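Local structure of acetyl-CoA acetyltransferase A (Ascaris suum, 6BJA) at residues A[128-133]-A[144-149]. The protein probably catalyses thiolase-type transfer of acyl groups between thioesters of coenzyme A, as an acetyl-CoA C-acetyltransferase of lipid metabolism. Residues are numbered along the deposited sequence; the frame is centred on the assembly and turned at random.
Sequences APFYVP and LVDALQ
Leu-144 meets Val-132 through methyl groups: its CD1 lies 3.5 Å from Val-132 CG2, closer than carbons usually pack, while its CG faces Phe-130 CB. Val-145 and Tyr-131 form a hydrogen-bonded antiparallel pair; Tyr-131 N donates a hydrogen bond to Val-145 O at 2.8 Å, and Val-145 N donates one to Tyr-131 O at 3.2 Å. Their side chains share one face of the two-stranded sheet, where Val-145 CG1, anti to its backbone N (chi1 175°), comes within 4.0 Å of Tyr-131 CD2.

Asp-146 and Phe-130 form a non-hydrogen-bonded antiparallel pair, and both side chains occupy the face opposite that of Tyr-131. The carboxylate reaches the ring obliquely, with OD2 3.5 Å from Phe-130 CE1 and the two planes 57° apart. As N-cap, Asp-146 accepts Leu-148 N on OD1 from 36° above the carboxylate plane; Arg-134 of a second subunit forms a salt bridge to OD1, and Gly-140 N of a third bonds to OD2.

At Ala-147 the strand gives way to helix, yet its N still reaches Pro-129 O at 3.1 Å. The methyl packs against Pro-129 and against the phenol end of Tyr-131, with CB 3.5 Å from Tyr-131 CZ; the hydroxyl is hydrogen-bonded to Asp-151. Leu-148 places CD2 against Ala-128 CB, and its side chain comes within about 6 Å of bound coenzyme A. The alternating bond pattern and the long connection between the paired strands define a beta-hairpin, whose strand 130-132 also pairs antiparallel with a second subunit, an arrangement consistent with the tetramerisation loop of tetrameric thiolases.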
loop_
_atom_site.group_PDB
_atom_site.type_symbol
_atom_site.label_atom_id
_atom_site.label_comp_id
_atom_site.label_asym_id
_atom_site.label_seq_id
_atom_site.Cartn_x
_atom_site.Cartn_y
_atom_site.Cartn_z
ATOM N N ALA A 128 1.630 -12.844 8.112
ATOM C CA ALA A 128 1.000 -11.659 8.688
ATOM C C ALA A 128 1.243 -10.467 7.764
ATOM O O ALA A 128 2.384 -10.206 7.367
ATOM C CB ALA A 128 1.566 -11.401 10.057
ATOM N N PRO A 129 0.186 -9.723 7.411
ATOM C CA PRO A 129 0.350 -8.668 6.413
ATOM C C PRO A 129 0.697 -7.312 6.991
ATOM O O PRO A 129 0.914 -7.187 8.192
ATOM C CB PRO A 129 -1.024 -8.618 5.761
ATOM C CG PRO A 129 -1.955 -8.852 6.942
ATOM C CD PRO A 129 -1.231 -9.926 7.758
ATOM N N PHE A 130 0.725 -6.315 6.109
ATOM C CA PHE A 130 0.794 -4.924 6.501
ATOM C C PHE A 130 -0.568 -4.304 6.272
ATOM O O PHE A 130 -1.322 -4.782 5.432
ATOM C CB PHE A 130 1.860 -4.165 5.713
ATOM C CG PHE A 130 3.238 -4.733 5.874
ATOM C CD1 PHE A 130 4.043 -4.328 6.916
ATOM C CD2 PHE A 130 3.708 -5.664 4.990
ATOM C CE1 PHE A 130 5.302 -4.862 7.068
ATOM C CE2 PHE A 130 4.969 -6.196 5.144
ATOM C CZ PHE A 130 5.755 -5.782 6.182
ATOM N N TYR A 131 -0.863 -3.243 7.017
ATOM C CA TYR A 131 -2.157 -2.583 6.957
ATOM C C TYR A 131 -2.070 -1.195 6.339
ATOM O O TYR A 131 -1.236 -0.382 6.729
ATOM C CB TYR A 131 -2.746 -2.441 8.369
ATOM C CG TYR A 131 -2.836 -3.712 9.194
ATOM C CD1 TYR A 131 -3.234 -4.908 8.619
ATOM C CD2 TYR A 131 -2.574 -3.697 10.564
ATOM C CE1 TYR A 131 -3.358 -6.049 9.370
ATOM C CE2 TYR A 131 -2.691 -4.830 11.325
ATOM C CZ TYR A 131 -3.086 -6.012 10.718
ATOM O OH TYR A 131 -3.222 -7.159 11.460
ATOM N N VAL A 132 -2.959 -0.946 5.386
ATOM C CA VAL A 132 -3.291 0.399 4.896
ATOM C C VAL A 132 -4.595 0.831 5.544
ATOM O O VAL A 132 -5.576 0.103 5.475
ATOM C CB VAL A 132 -3.456 0.407 3.373
ATOM C CG1 VAL A 132 -3.820 1.786 2.858
ATOM C CG2 VAL A 132 -2.189 -0.078 2.690
ATOM N N PRO A 133 -4.625 2.012 6.174
ATOM C CA PRO A 133 -5.876 2.392 6.848
ATOM C C PRO A 133 -7.022 2.685 5.887
ATOM O O PRO A 133 -6.804 3.037 4.725
ATOM C CB PRO A 133 -5.479 3.655 7.632
ATOM C CG PRO A 133 -4.338 4.203 6.903
ATOM C CD PRO A 133 -3.564 3.009 6.402
ATOM N N LEU A 144 2.587 2.326 6.696
ATOM C CA LEU A 144 2.077 0.969 6.566
ATOM C C LEU A 144 2.383 0.249 7.861
ATOM O O LEU A 144 3.537 0.149 8.253
ATOM C CB LEU A 144 2.733 0.239 5.396
ATOM C CG LEU A 144 1.898 -0.258 4.237
ATOM C CD1 LEU A 144 1.015 0.844 3.743
ATOM C CD2 LEU A 144 2.845 -0.719 3.147
ATOM N N VAL A 145 1.348 -0.231 8.527
ATOM C CA VAL A 145 1.470 -0.814 9.854
ATOM C C VAL A 145 1.759 -2.301 9.709
ATOM O O VAL A 145 1.118 -2.981 8.922
ATOM C CB VAL A 145 0.186 -0.606 10.650
ATOM C CG1 VAL A 145 0.250 -1.317 11.999
ATOM C CG2 VAL A 145 -0.081 0.879 10.826
ATOM N N ASP A 146 2.728 -2.785 10.483
ATOM C CA ASP A 146 3.092 -4.201 10.490
ATOM C C ASP A 146 2.224 -4.974 11.474
ATOM O O ASP A 146 2.253 -4.708 12.669
ATOM C CB ASP A 146 4.568 -4.330 10.852
ATOM C CG ASP A 146 5.122 -5.717 10.607
ATOM O OD1 ASP A 146 4.347 -6.688 10.664
ATOM O OD2 ASP A 146 6.338 -5.830 10.318
ATOM N N ALA A 147 1.436 -5.919 10.972
ATOM C CA ALA A 147 0.573 -6.724 11.823
ATOM C C ALA A 147 1.356 -7.373 12.963
ATOM O O ALA A 147 0.848 -7.495 14.067
ATOM C CB ALA A 147 -0.135 -7.805 11.004
ATOM N N LEU A 148 2.578 -7.805 12.682
ATOM C CA LEU A 148 3.379 -8.480 13.705
ATOM C C LEU A 148 3.640 -7.585 14.893
ATOM O O LEU A 148 3.580 -8.021 16.039
ATOM C CB LEU A 148 4.711 -8.950 13.126
ATOM C CG LEU A 148 4.703 -9.983 12.022
ATOM C CD1 LEU A 148 6.107 -10.083 11.463
ATOM C CD2 LEU A 148 4.254 -11.315 12.565
ATOM N N GLN A 149 3.921 -6.320 14.600
ATOM C CA GLN A 149 4.158 -5.327 15.623
ATOM C C GLN A 149 2.869 -4.937 16.326
ATOM O O GLN A 149 2.714 -5.094 17.531
ATOM C CB GLN A 149 4.789 -4.111 14.971
ATOM C CG GLN A 149 5.567 -3.207 15.862
ATOM C CD GLN A 149 6.464 -2.304 15.037
ATOM O OE1 GLN A 149 5.983 -1.544 14.189
ATOM N NE2 GLN A 149 7.775 -2.416 15.244
#